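Local atomic coordinates of diguanylate cyclase/phosphodiesterase-domain containing protein (Thermotoga maritima MSB8, PDB entry 6KHU), a protein that is a putative diguanylate cyclase with a GGDEF-type domain, whose divergent signature leaves synthesis of cyclic di-GMP from GTP uncertain. Residues Q21-E26 / K110-D115; Y30-V35 / L124-A129; G67-S70 / F74-F77. All coordinates share one frame; numbering follows the deposited sequence.

Contact 1: Q21-E26 / K110-D115; sequences QRAFEE and KSYPED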
ATOM      1  N   GLN A  21      -8.236   6.737 -12.529  1.00 13.97           N
ATOM      2  CA  GLN A  21      -8.733   7.349 -13.757  1.00 13.83           C
ATOM      3  C   GLN A  21      -7.592   7.707 -14.696  1.00 13.72           C
ATOM      4  O   GLN A  21      -7.665   7.451 -15.903  1.00 14.57           O
ATOM      5  CB  GLN A  21      -9.555   8.593 -13.433  1.00 16.48           C
ATOM      6  CG  GLN A  21      -9.971   9.344 -14.672  1.00 18.12           C
ATOM      7  CD  GLN A  21     -11.121  10.291 -14.412  1.00 33.93           C
ATOM      8  OE1 GLN A  21     -12.022   9.992 -13.625  1.00 37.96           O
ATOM      9  NE2 GLN A  21     -11.104  11.437 -15.083  1.00 36.93           N
ATOM     10  N   ARG A  22      -6.528   8.307 -14.157  1.00 14.07           N
ATOM     11  CA  ARG A  22      -5.373   8.674 -14.973  1.00 16.05           C
ATOM     12  C   ARG A  22      -4.712   7.447 -15.593  1.00 17.27           C
ATOM     13  O   ARG A  22      -4.243   7.499 -16.736  1.00 14.65           O
ATOM     14  CB  ARG A  22      -4.356   9.452 -14.127  1.00 13.46           C
ATOM     15  CG  ARG A  22      -4.706  10.916 -13.854  1.00 13.92           C
ATOM     16  CD  ARG A  22      -3.488  11.650 -13.268  1.00 18.12           C
ATOM     17  NE  ARG A  22      -3.060  10.984 -12.045  1.00 17.19           N
ATOM     18  CZ  ARG A  22      -3.414  11.361 -10.821  1.00 14.70           C
ATOM     19  NH1 ARG A  22      -4.153  12.448 -10.631  1.00 14.94           N
ATOM     20  NH2 ARG A  22      -2.995  10.668  -9.779  1.00 12.75           N
ATOM     21  N   ALA A  23      -4.633   6.346 -14.837  1.00 14.69           N
ATOM     22  CA  ALA A  23      -4.055   5.110 -15.356  1.00 16.08           C
ATOM     23  C   ALA A  23      -4.865   4.584 -16.536  1.00 16.89           C
ATOM     24  O   ALA A  23      -4.307   4.190 -17.569  1.00 14.48           O
ATOM     25  CB  ALA A  23      -3.989   4.066 -14.238  1.00 13.27           C
ATOM     26  N   PHE A  24      -6.190   4.568 -16.393  1.00 15.52           N
ATOM     27  CA  PHE A  24      -7.071   4.214 -17.502  1.00 18.91           C
ATOM     28  C   PHE A  24      -6.789   5.089 -18.716  1.00 18.87           C
ATOM     29  O   PHE A  24      -6.528   4.588 -19.816  1.00 18.32           O
ATOM     30  CB  PHE A  24      -8.529   4.355 -17.053  1.00 15.33           C
ATOM     31  CG  PHE A  24      -9.538   3.943 -18.093  1.00 22.96           C
ATOM     32  CD1 PHE A  24      -9.797   2.605 -18.339  1.00 23.38           C
ATOM     33  CD2 PHE A  24     -10.248   4.899 -18.805  1.00 28.54           C
ATOM     34  CE1 PHE A  24     -10.752   2.224 -19.283  1.00 21.92           C
ATOM     35  CE2 PHE A  24     -11.195   4.522 -19.750  1.00 27.64           C
ATOM     36  CZ  PHE A  24     -11.442   3.180 -19.982  1.00 25.37           C
ATOM     37  N   GLU A  25      -6.784   6.409 -18.513  1.00 18.62           N
ATOM     38  CA  GLU A  25      -6.641   7.346 -19.620  1.00 15.15           C
ATOM     39  C   GLU A  25      -5.289   7.224 -20.307  1.00 19.40           C
ATOM     40  O   GLU A  25      -5.197   7.356 -21.532  1.00 17.37           O
ATOM     41  CB  GLU A  25      -6.846   8.767 -19.113  1.00 16.78           C
ATOM     42  CG  GLU A  25      -8.288   9.088 -18.752  1.00 18.01           C
ATOM     43  CD  GLU A  25      -8.397  10.320 -17.885  1.00 16.41           C
ATOM     44  OE1 GLU A  25      -7.356  10.757 -17.341  1.00 14.85           O
ATOM     45  OE2 GLU A  25      -9.520  10.838 -17.728  1.00 15.65           O
ATOM     46  N   GLU A  26      -4.225   6.990 -19.546  1.00 17.52           N
ATOM     47  CA  GLU A  26      -2.885   7.018 -20.113  1.00 18.12           C
ATOM     48  C   GLU A  26      -2.341   5.632 -20.428  1.00 17.80           C
ATOM     49  O   GLU A  26      -1.175   5.527 -20.819  1.00 20.49           O
ATOM     50  CB  GLU A  26      -1.905   7.747 -19.176  1.00 16.31           C
ATOM     51  CG  GLU A  26      -2.309   9.165 -18.729  1.00 22.29           C
ATOM     52  CD  GLU A  26      -2.748  10.075 -19.882  1.00 19.85           C
ATOM     53  OE1 GLU A  26      -2.122  10.043 -20.961  1.00 27.86           O
ATOM     54  OE2 GLU A  26      -3.730  10.819 -19.709  1.00 22.75           O
ATOM     55  N   LYS A 110      -2.596  -5.802  -5.510  1.00 12.64           N
ATOM     56  CA  LYS A 110      -3.389  -5.945  -6.726  1.00 14.50           C
ATOM     57  C   LYS A 110      -2.834  -4.971  -7.754  1.00 17.48           C
ATOM     58  O   LYS A 110      -2.670  -3.787  -7.449  1.00 14.56           O
ATOM     59  CB  LYS A 110      -4.866  -5.648  -6.471  1.00 14.50           C
ATOM     60  CG  LYS A 110      -5.585  -6.674  -5.622  1.00 14.51           C
ATOM     61  CD  LYS A 110      -5.992  -7.870  -6.445  1.00 20.99           C
ATOM     62  CE  LYS A 110      -6.649  -8.943  -5.579  1.00 18.63           C
ATOM     63  NZ  LYS A 110      -7.189 -10.043  -6.429  1.00 30.68           N
ATOM     64  N   SER A 111      -2.520  -5.460  -8.953  1.00 12.50           N
ATOM     65  CA  SER A 111      -1.967  -4.619 -10.010  1.00 13.87           C
ATOM     66  C   SER A 111      -3.042  -4.294 -11.040  1.00 15.14           C
ATOM     67  O   SER A 111      -3.794  -5.178 -11.466  1.00 16.24           O
ATOM     68  CB  SER A 111      -0.780  -5.298 -10.698  1.00 12.12           C
ATOM     69  OG  SER A 111       0.265  -5.537  -9.773  1.00 17.94           O
ATOM     70  N   TYR A 112      -3.114  -3.034 -11.428  1.00 12.64           N
ATOM     71  CA  TYR A 112      -3.991  -2.622 -12.505  1.00 13.40           C
ATOM     72  C   TYR A 112      -3.180  -2.539 -13.787  1.00 13.05           C
ATOM     73  O   TYR A 112      -2.073  -2.003 -13.773  1.00 15.24           O
ATOM     74  CB  TYR A 112      -4.613  -1.251 -12.207  1.00 12.22           C
ATOM     75  CG  TYR A 112      -5.393  -0.655 -13.371  1.00 11.57           C
ATOM     76  CD1 TYR A 112      -6.726  -0.975 -13.558  1.00 11.57           C
ATOM     77  CD2 TYR A 112      -4.792   0.227 -14.281  1.00 14.71           C
ATOM     78  CE1 TYR A 112      -7.460  -0.453 -14.614  1.00 14.25           C
ATOM     79  CE2 TYR A 112      -5.530   0.774 -15.352  1.00 16.85           C
ATOM     80  CZ  TYR A 112      -6.867   0.414 -15.507  1.00 16.94           C
ATOM     81  OH  TYR A 112      -7.628   0.915 -16.541  1.00 16.39           O
ATOM     82  N   PRO A 113      -3.672  -3.027 -14.932  1.00 16.02           N
ATOM     83  CA  PRO A 113      -4.985  -3.641 -15.174  1.00 16.44           C
ATOM     84  C   PRO A 113      -5.036  -5.174 -15.123  1.00 17.98           C
ATOM     85  O   PRO A 113      -6.125  -5.734 -15.314  1.00 17.73           O
ATOM     86  CB  PRO A 113      -5.306  -3.177 -16.598  1.00 15.72           C
ATOM     87  CG  PRO A 113      -3.935  -3.180 -17.270  1.00 18.98           C
ATOM     88  CD  PRO A 113      -2.950  -2.763 -16.196  1.00 18.22           C
ATOM     89  N   GLU A 114      -3.908  -5.848 -14.867  1.00 18.98           N
ATOM     90  CA  GLU A 114      -3.879  -7.298 -15.069  1.00 16.35           C
ATOM     91  C   GLU A 114      -4.644  -8.037 -13.979  1.00 19.98           C
ATOM     92  O   GLU A 114      -5.297  -9.051 -14.251  1.00 18.22           O
ATOM     93  CB  GLU A 114      -2.436  -7.795 -15.144  1.00 25.71           C
ATOM     94  CG  GLU A 114      -1.807  -7.615 -16.523  1.00 33.36           C
ATOM     95  CD  GLU A 114      -1.004  -8.832 -16.986  1.00 49.31           C
ATOM     96  OE1 GLU A 114       0.117  -9.044 -16.463  1.00 44.59           O
ATOM     97  OE2 GLU A 114      -1.492  -9.565 -17.881  1.00 47.38           O
ATOM     98  N   ASP A 115      -4.574  -7.558 -12.737  1.00 15.48           N
ATOM     99  CA  ASP A 115      -5.327  -8.199 -11.669  1.00 15.12           C
ATOM    100  C   ASP A 115      -6.768  -7.703 -11.607  1.00 15.89           C
ATOM    101  O   ASP A 115      -7.639  -8.432 -11.132  1.00 16.09           O
ATOM    102  CB  ASP A 115      -4.655  -7.958 -10.307  1.00 16.33           C
ATOM    103  CG  ASP A 115      -3.311  -8.664 -10.170  1.00 22.23           C
ATOM    104  OD1 ASP A 115      -3.090  -9.699 -10.844  1.00 20.63           O
ATOM    105  OD2 ASP A 115      -2.480  -8.179  -9.372  1.00 19.74           O
TER

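Contact 2: Y30-V35 / L124-A129; sequences YTIFFV and LDLEKA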
ATOM      1  N   TYR A  30      -0.521   0.517 -12.449  1.00 12.79           N
ATOM      2  CA  TYR A  30      -0.120   0.861 -11.090  1.00 15.05           C
ATOM      3  C   TYR A  30      -0.496  -0.302 -10.181  1.00 13.88           C
ATOM      4  O   TYR A  30      -1.278  -1.174 -10.556  1.00 16.19           O
ATOM      5  CB  TYR A  30      -0.771   2.170 -10.604  1.00 11.95           C
ATOM      6  CG  TYR A  30      -2.253   2.040 -10.317  1.00 13.33           C
ATOM      7  CD1 TYR A  30      -3.184   2.104 -11.354  1.00  9.71           C
ATOM      8  CD2 TYR A  30      -2.722   1.843  -9.021  1.00 11.61           C
ATOM      9  CE1 TYR A  30      -4.539   1.976 -11.111  1.00 10.72           C
ATOM     10  CE2 TYR A  30      -4.095   1.702  -8.763  1.00 12.99           C
ATOM     11  CZ  TYR A  30      -4.992   1.784  -9.815  1.00 12.87           C
ATOM     12  OH  TYR A  30      -6.338   1.653  -9.586  1.00 13.22           O
ATOM     13  N   THR A  31       0.057  -0.303  -8.968  1.00 14.48           N
ATOM     14  CA  THR A  31      -0.167  -1.402  -8.042  1.00 12.11           C
ATOM     15  C   THR A  31      -0.531  -0.866  -6.668  1.00 13.34           C
ATOM     16  O   THR A  31       0.047   0.122  -6.205  1.00 13.35           O
ATOM     17  CB  THR A  31       1.074  -2.305  -7.983  1.00 13.42           C
ATOM     18  OG1 THR A  31       1.292  -2.871  -9.285  1.00 12.32           O
ATOM     19  CG2 THR A  31       0.878  -3.439  -6.987  1.00 13.42           C
ATOM     20  N   ILE A  32      -1.508  -1.515  -6.036  1.00 12.11           N
ATOM     21  CA  ILE A  32      -1.961  -1.200  -4.685  1.00 11.42           C
ATOM     22  C   ILE A  32      -1.444  -2.281  -3.744  1.00 13.48           C
ATOM     23  O   ILE A  32      -1.601  -3.476  -4.019  1.00 12.36           O
ATOM     24  CB  ILE A  32      -3.497  -1.124  -4.608  1.00 14.52           C
ATOM     25  CG1 ILE A  32      -4.043  -0.091  -5.599  1.00 13.34           C
ATOM     26  CG2 ILE A  32      -3.944  -0.796  -3.190  1.00 12.45           C
ATOM     27  CD1 ILE A  32      -5.553  -0.128  -5.748  1.00 13.32           C
ATOM     28  N   PHE A  33      -0.846  -1.868  -2.631  1.00 12.39           N
ATOM     29  CA  PHE A  33      -0.397  -2.789  -1.596  1.00 12.57           C
ATOM     30  C   PHE A  33      -1.170  -2.496  -0.320  1.00 13.03           C
ATOM     31  O   PHE A  33      -1.371  -1.326   0.033  1.00 14.09           O
ATOM     32  CB  PHE A  33       1.130  -2.664  -1.309  1.00 11.94           C
ATOM     33  CG  PHE A  33       2.023  -2.949  -2.494  1.00 13.90           C
ATOM     34  CD1 PHE A  33       2.231  -1.990  -3.470  1.00 13.87           C
ATOM     35  CD2 PHE A  33       2.693  -4.156  -2.599  1.00 15.55           C
ATOM     36  CE1 PHE A  33       3.056  -2.233  -4.541  1.00 16.36           C
ATOM     37  CE2 PHE A  33       3.520  -4.408  -3.682  1.00 18.43           C
ATOM     38  CZ  PHE A  33       3.695  -3.443  -4.660  1.00 17.16           C
ATOM     39  N   PHE A  34      -1.598  -3.559   0.374  1.00 11.46           N
ATOM     40  CA  PHE A  34      -2.149  -3.472   1.726  1.00 12.97           C
ATOM     41  C   PHE A  34      -1.230  -4.194   2.705  1.00 13.51           C
ATOM     42  O   PHE A  34      -0.780  -5.313   2.430  1.00 13.92           O
ATOM     43  CB  PHE A  34      -3.542  -4.123   1.810  1.00 13.74           C
ATOM     44  CG  PHE A  34      -4.684  -3.201   1.499  1.00 13.63           C
ATOM     45  CD1 PHE A  34      -4.579  -2.244   0.499  1.00 12.98           C
ATOM     46  CD2 PHE A  34      -5.888  -3.316   2.203  1.00 16.58           C
ATOM     47  CE1 PHE A  34      -5.653  -1.397   0.203  1.00 10.52           C
ATOM     48  CE2 PHE A  34      -6.966  -2.486   1.917  1.00 18.58           C
ATOM     49  CZ  PHE A  34      -6.852  -1.520   0.913  1.00 14.73           C
ATOM     50  N   VAL A  35      -0.974  -3.572   3.860  1.00 13.79           N
ATOM     51  CA  VAL A  35      -0.236  -4.207   4.952  1.00 14.24           C
ATOM     52  C   VAL A  35      -1.055  -4.056   6.233  1.00 15.53           C
ATOM     53  O   VAL A  35      -1.336  -2.934   6.666  1.00 15.82           O
ATOM     54  CB  VAL A  35       1.170  -3.604   5.135  1.00 16.05           C
ATOM     55  CG1 VAL A  35       1.875  -4.248   6.333  1.00 17.87           C
ATOM     56  CG2 VAL A  35       2.003  -3.790   3.872  1.00 17.87           C
ATOM     57  N   LEU A 124     -12.050  -4.276  -1.964  1.00 14.14           N
ATOM     58  CA  LEU A 124     -12.683  -5.342  -1.186  1.00 21.08           C
ATOM     59  C   LEU A 124     -11.799  -6.575  -1.107  1.00 17.10           C
ATOM     60  O   LEU A 124     -11.634  -7.163  -0.034  1.00 20.13           O
ATOM     61  CB  LEU A 124     -14.032  -5.726  -1.798  1.00 23.05           C
ATOM     62  CG  LEU A 124     -15.326  -5.097  -1.286  1.00 29.40           C
ATOM     63  CD1 LEU A 124     -15.099  -4.064  -0.203  1.00 28.39           C
ATOM     64  CD2 LEU A 124     -16.145  -4.519  -2.427  1.00 29.38           C
ATOM     65  N   ASP A 125     -11.223  -6.980  -2.237  1.00 15.28           N
ATOM     66  CA  ASP A 125     -10.368  -8.162  -2.254  1.00 15.92           C
ATOM     67  C   ASP A 125      -9.132  -7.967  -1.381  1.00 17.79           C
ATOM     68  O   ASP A 125      -8.686  -8.901  -0.707  1.00 20.58           O
ATOM     69  CB  ASP A 125      -9.947  -8.479  -3.685  1.00 14.89           C
ATOM     70  CG  ASP A 125     -11.061  -9.114  -4.503  1.00 20.53           C
ATOM     71  OD1 ASP A 125     -12.099  -9.476  -3.914  1.00 16.88           O
ATOM     72  OD2 ASP A 125     -10.892  -9.252  -5.741  1.00 16.96           O
ATOM     73  N   LEU A 126      -8.545  -6.768  -1.404  1.00 16.86           N
ATOM     74  CA  LEU A 126      -7.343  -6.534  -0.605  1.00 17.74           C
ATOM     75  C   LEU A 126      -7.654  -6.609   0.881  1.00 18.62           C
ATOM     76  O   LEU A 126      -6.892  -7.212   1.646  1.00 18.70           O
ATOM     77  CB  LEU A 126      -6.725  -5.180  -0.962  1.00 13.41           C
ATOM     78  CG  LEU A 126      -5.882  -5.188  -2.232  1.00 17.38           C
ATOM     79  CD1 LEU A 126      -5.812  -3.793  -2.850  1.00 15.44           C
ATOM     80  CD2 LEU A 126      -4.478  -5.761  -1.970  1.00 18.21           C
ATOM     81  N   GLU A 127      -8.771  -6.000   1.301  1.00 16.78           N
ATOM     82  CA  GLU A 127      -9.260  -6.124   2.675  1.00 22.62           C
ATOM     83  C   GLU A 127      -9.338  -7.585   3.120  1.00 24.75           C
ATOM     84  O   GLU A 127      -8.805  -7.960   4.174  1.00 21.50           O
ATOM     85  CB  GLU A 127     -10.646  -5.479   2.796  1.00 15.31           C
ATOM     86  CG  GLU A 127     -10.629  -3.971   2.843  1.00 24.07           C
ATOM     87  CD  GLU A 127     -12.021  -3.363   2.953  1.00 32.48           C
ATOM     88  OE1 GLU A 127     -13.019  -4.120   2.983  1.00 35.95           O
ATOM     89  OE2 GLU A 127     -12.113  -2.120   3.001  1.00 30.80           O
ATOM     90  N   LYS A 128     -10.027  -8.418   2.336  1.00 23.98           N
ATOM     91  CA  LYS A 128     -10.159  -9.832   2.689  1.00 22.92           C
ATOM     92  C   LYS A 128      -8.804 -10.506   2.785  1.00 20.50           C
ATOM     93  O   LYS A 128      -8.582 -11.340   3.674  1.00 20.94           O
ATOM     94  CB  LYS A 128     -11.027 -10.592   1.675  1.00 23.47           C
ATOM     95  CG  LYS A 128     -12.370  -9.984   1.278  1.00 31.58           C
ATOM     96  CD  LYS A 128     -13.067  -9.236   2.407  1.00 36.48           C
ATOM     97  CE  LYS A 128     -13.696  -7.944   1.871  1.00 34.40           C
ATOM     98  NZ  LYS A 128     -14.030  -6.950   2.929  1.00 36.25           N
ATOM     99  N   ALA A 129      -7.881 -10.162   1.873  1.00 19.30           N
ATOM    100  CA  ALA A 129      -6.621 -10.900   1.792  1.00 20.51           C
ATOM    101  C   ALA A 129      -5.717 -10.675   3.011  1.00 25.45           C
ATOM    102  O   ALA A 129      -4.894 -11.541   3.335  1.00 21.01           O
ATOM    103  CB  ALA A 129      -5.883 -10.518   0.514  1.00 18.68           C
TER

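Contact 3: G67-S70 / F74-F77; sequences GRYS and FALF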
ATOM      1  N   GLY A  67      -1.392   5.538   2.817  1.00 11.58           N
ATOM      2  CA  GLY A  67      -2.564   5.905   3.576  1.00 10.89           C
ATOM      3  C   GLY A  67      -2.740   5.048   4.811  1.00 12.43           C
ATOM      4  O   GLY A  67      -2.405   3.860   4.828  1.00 14.27           O
ATOM      5  N   ARG A  68      -3.279   5.675   5.855  1.00 12.56           N
ATOM      6  CA  ARG A  68      -3.747   4.968   7.048  1.00 15.57           C
ATOM      7  C   ARG A  68      -5.133   4.426   6.727  1.00 16.01           C
ATOM      8  O   ARG A  68      -6.136   5.133   6.843  1.00 16.95           O
ATOM      9  CB  ARG A  68      -3.766   5.894   8.264  1.00 19.67           C
ATOM     10  CG  ARG A  68      -4.175   5.227   9.597  1.00 22.41           C
ATOM     11  CD  ARG A  68      -4.629   6.281  10.613  1.00 28.71           C
ATOM     12  NE  ARG A  68      -4.823   5.762  11.976  1.00 32.88           N
ATOM     13  CZ  ARG A  68      -6.005   5.417  12.492  1.00 31.85           C
ATOM     14  NH1 ARG A  68      -7.113   5.512  11.762  1.00 26.90           N
ATOM     15  NH2 ARG A  68      -6.077   4.959  13.741  1.00 32.33           N
ATOM     16  N   TYR A  69      -5.193   3.164   6.299  1.00 16.02           N
ATOM     17  CA  TYR A  69      -6.453   2.611   5.816  1.00 17.77           C
ATOM     18  C   TYR A  69      -7.401   2.270   6.964  1.00 16.77           C
ATOM     19  O   TYR A  69      -8.614   2.439   6.834  1.00 17.51           O
ATOM     20  CB  TYR A  69      -6.184   1.376   4.952  1.00 17.92           C
ATOM     21  CG  TYR A  69      -7.413   0.912   4.231  1.00 17.10           C
ATOM     22  CD1 TYR A  69      -7.900   1.607   3.139  1.00 17.36           C
ATOM     23  CD2 TYR A  69      -8.121  -0.200   4.673  1.00 20.63           C
ATOM     24  CE1 TYR A  69      -9.054   1.199   2.491  1.00 18.88           C
ATOM     25  CE2 TYR A  69      -9.261  -0.621   4.026  1.00 20.20           C
ATOM     26  CZ  TYR A  69      -9.720   0.086   2.933  1.00 22.02           C
ATOM     27  OH  TYR A  69     -10.861  -0.320   2.291  1.00 26.19           O
ATOM     28  N   SER A  70      -6.861   1.798   8.084  1.00 16.34           N
ATOM     29  CA  SER A  70      -7.621   1.502   9.290  1.00 22.15           C
ATOM     30  C   SER A  70      -6.679   1.667  10.479  1.00 25.16           C
ATOM     31  O   SER A  70      -5.508   2.022  10.317  1.00 20.12           O
ATOM     32  CB  SER A  70      -8.211   0.095   9.237  1.00 20.24           C
ATOM     33  OG  SER A  70      -7.238  -0.850   9.643  1.00 22.76           O
ATOM     34  N   PHE A  74      -2.206  -0.288   6.652  1.00 15.18           N
ATOM     35  CA  PHE A  74      -1.761   0.739   5.724  1.00 16.96           C
ATOM     36  C   PHE A  74      -2.089   0.324   4.298  1.00 15.11           C
ATOM     37  O   PHE A  74      -2.156  -0.869   3.977  1.00 15.14           O
ATOM     38  CB  PHE A  74      -0.255   0.980   5.814  1.00 13.20           C
ATOM     39  CG  PHE A  74       0.173   1.741   7.026  1.00 18.45           C
ATOM     40  CD1 PHE A  74       0.094   3.123   7.055  1.00 18.05           C
ATOM     41  CD2 PHE A  74       0.694   1.073   8.130  1.00 19.28           C
ATOM     42  CE1 PHE A  74       0.518   3.837   8.179  1.00 20.98           C
ATOM     43  CE2 PHE A  74       1.122   1.775   9.259  1.00 23.90           C
ATOM     44  CZ  PHE A  74       1.030   3.158   9.281  1.00 20.34           C
ATOM     45  N   ALA A  75      -2.258   1.321   3.437  1.00 15.16           N
ATOM     46  CA  ALA A  75      -2.332   1.091   2.007  1.00 12.47           C
ATOM     47  C   ALA A  75      -1.286   1.946   1.304  1.00 13.82           C
ATOM     48  O   ALA A  75      -0.818   2.962   1.829  1.00 15.14           O
ATOM     49  CB  ALA A  75      -3.737   1.379   1.463  1.00 13.97           C
ATOM     50  N   LEU A  76      -0.912   1.500   0.109  1.00 10.85           N
ATOM     51  CA  LEU A  76       0.082   2.157  -0.720  1.00 12.55           C
ATOM     52  C   LEU A  76      -0.297   1.922  -2.171  1.00 13.22           C
ATOM     53  O   LEU A  76      -0.698   0.809  -2.538  1.00 10.08           O
ATOM     54  CB  LEU A  76       1.490   1.603  -0.457  1.00 11.27           C
ATOM     55  CG  LEU A  76       2.589   1.840  -1.496  1.00 13.08           C
ATOM     56  CD1 LEU A  76       3.158   3.269  -1.374  1.00 12.67           C
ATOM     57  CD2 LEU A  76       3.712   0.800  -1.337  1.00 11.66           C
ATOM     58  N   PHE A  77      -0.172   2.956  -2.996  1.00  8.99           N
ATOM     59  CA  PHE A  77      -0.170   2.707  -4.429  1.00 11.93           C
ATOM     60  C   PHE A  77       1.049   3.352  -5.066  1.00 11.74           C
ATOM     61  O   PHE A  77       1.493   4.419  -4.638  1.00 13.97           O
ATOM     62  CB  PHE A  77      -1.488   3.154  -5.115  1.00 10.76           C
ATOM     63  CG  PHE A  77      -1.761   4.644  -5.105  1.00  9.16           C
ATOM     64  CD1 PHE A  77      -1.206   5.478  -6.068  1.00  8.64           C
ATOM     65  CD2 PHE A  77      -2.646   5.189  -4.178  1.00 11.39           C
ATOM     66  CE1 PHE A  77      -1.488   6.828  -6.083  1.00 10.71           C
ATOM     67  CE2 PHE A  77      -2.942   6.551  -4.186  1.00 10.59           C
ATOM     68  CZ  PHE A  77      -2.361   7.372  -5.140  1.00  8.28           C
TER

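Contact 1: Q21-E26 / K110-D115
Just before Tyr-112, whose ring reaches across to Ala-23 and Phe-24, the backbone N of Ser-111 gives a bond of 2.8 Å to OD2 of Asp-115. It is nearly straight (165° at the hydrogen) and arrives on the anti side of the carboxylate, somewhat out of its plane. This is the end of edge strand 105-112 in the GGDEF-type α/β fold, where the chain turns after Tyr-112 beside the last turns of helix 9-26. The backbone N of Asp-115 also bonds Ser-111 O. The two carboxylate oxygens of Asp-115 have different partners, OD2 the backbone N of Ser-111 and OD1 Lys-83, with which it makes a salt bridge.

The peptide bond before Pro-113 is cis, and this folds the proline back onto the preceding residue: its CB sits 3.8 Å above the plane of the Tyr-112 ring, over the centre. Tyr-112 itself extends towards the helix because its CG is anti to the backbone N (chi1 172°). Ala-23 suits the meeting place, since one methyl keeps helix and ring close, CB lying 3.8 Å from Tyr-112 CE2. His-20 and Tyr-30 add further aromatic neighbours to the same ring. On another side of the helix Gln-21 NE2 bonds Glu-25 OE2 one turn on.

Phe-24 lies at the more exposed border, where the amphipathic tyrosine can end in a polar atom. There the hydroxyl of Tyr-112 reaches the edge of the phenylalanine ring, in its plane, with OH 3.3 Å from Phe-24 CD1.

Contact 2: Y30-V35 / L124-A129
The first torsion of Phe-34, with CG anti to the carbonyl carbon, turns its ring so that one face lies against Leu-126 CB, while that of Leu-126 (chi1 -80°, CG beside the backbone N) sends CG and CD1 on toward Ile-32. Leu-126 CB stands 3.7 Å from the centroid of the Phe-34 ring and only 9° off its normal, a CH-pi contact almost straight over one face. The CD1 branch of the leucine runs back toward Ile-32: CD1 passes near the CD1-CE1 side of the ring and then meets the isoleucine, 3.5 Å from its CG2. Branched aliphatic chains suit this buried place because they fill the space between strand and helix with carbon alone.

Ile-32 and Phe-34, two residues apart, project from the same face of the strand, so one leucine can bridge both. The axes of the short segments approach to 8.7 Å and run in similar directions, 30° apart. Beyond the leucine, Glu-127 lays the start of its chain by the ring, its CG 4.1 Å from Phe-34 CE2. Its carboxylate is then carried to the border of the core: OE1 uses its anti lone pair in a 3.0 Å salt bridge with Lys-128 NZ, while OE2 pairs with Tyr-69 OH, at a modelled separation too short to be trusted in detail.

Leu-16 of helix 9-26 also packs on Ile-32, so helices 9-26 and 119-130 share one face of the central sheet, a layering characteristic of the α/β fold of GGDEF domains.

Contact 3: G67-S70 / F74-F77
Gly-67, Ala-75 and Phe-74 carry this antiparallel pairing. Gly-67 and Ala-75 form a hydrogen-bonded pair: Gly-67 N gives a 2.8 Å bond to Ala-75 O, and Ala-75 N returns one of 2.9 Å to Gly-67 O. Both are close to straight (168° and 167°). Without a side chain, Gly-67 adds no bulk to the face that carries Ala-75, where Tyr-69 and other aromatic rings gather. Gly-67 O is used further, since the CA of Phe-74 approaches it to 3.3 Å in a CA-H...O contact.

With CG beside its backbone N (chi1 -75°), the Phe-74 ring brings its edge towards Gly-67 O, which lies near the ring plane, 3.4 Å from CD1. Such an edge, slightly positive, suits a carbonyl oxygen. The ring packs against Leu-48, Ile-51 and Leu-55 of helix 41-57, where a large apolar group is at home.

Ala-75 faces the other side of the sheet, towards Phe-12 and Phe-34. Its small methyl suits that aromatic company, and Tyr-69 touches it with its CB, 4.3 Å from Ala-75 CB, while the tyrosine ring leads off toward Phe-34 and its OH to Glu-127.

Beyond Tyr-69 the chain reverses, Ser-70 OG accepting a bond from Asp-72 N. This is the β-hairpin that in diguanylate cyclases bears the GGDEF signature, whose place Ser-70 to Phe-74 appear to take, with a divergent sequence.

Overall arrangement
The three contacts share one mixed sheet. Along the chain, the segments of contacts 1 and 2 alternate, and contact 3 is nested inside both loops. Contacts 1 and 2, with centres about 14 Å apart, join through strands 105-112 and 30-37: Tyr-112 N meets Tyr-30 O at 2.8 Å. Contacts 2 and 3, about 9 Å between centres, meet across strands 30-37 and 73-79, where Phe-33 N lies 2.7 Å from Leu-76 O. Contacts 1 and 3, with centres about 18 Å apart, do not touch. Strand 30-37 links edge strand 105-112, and helices 9-26 and 119-130 on one sheet face, to the hairpin at the signature position of a GGDEF-type domain, with helix 41-57 on the other face.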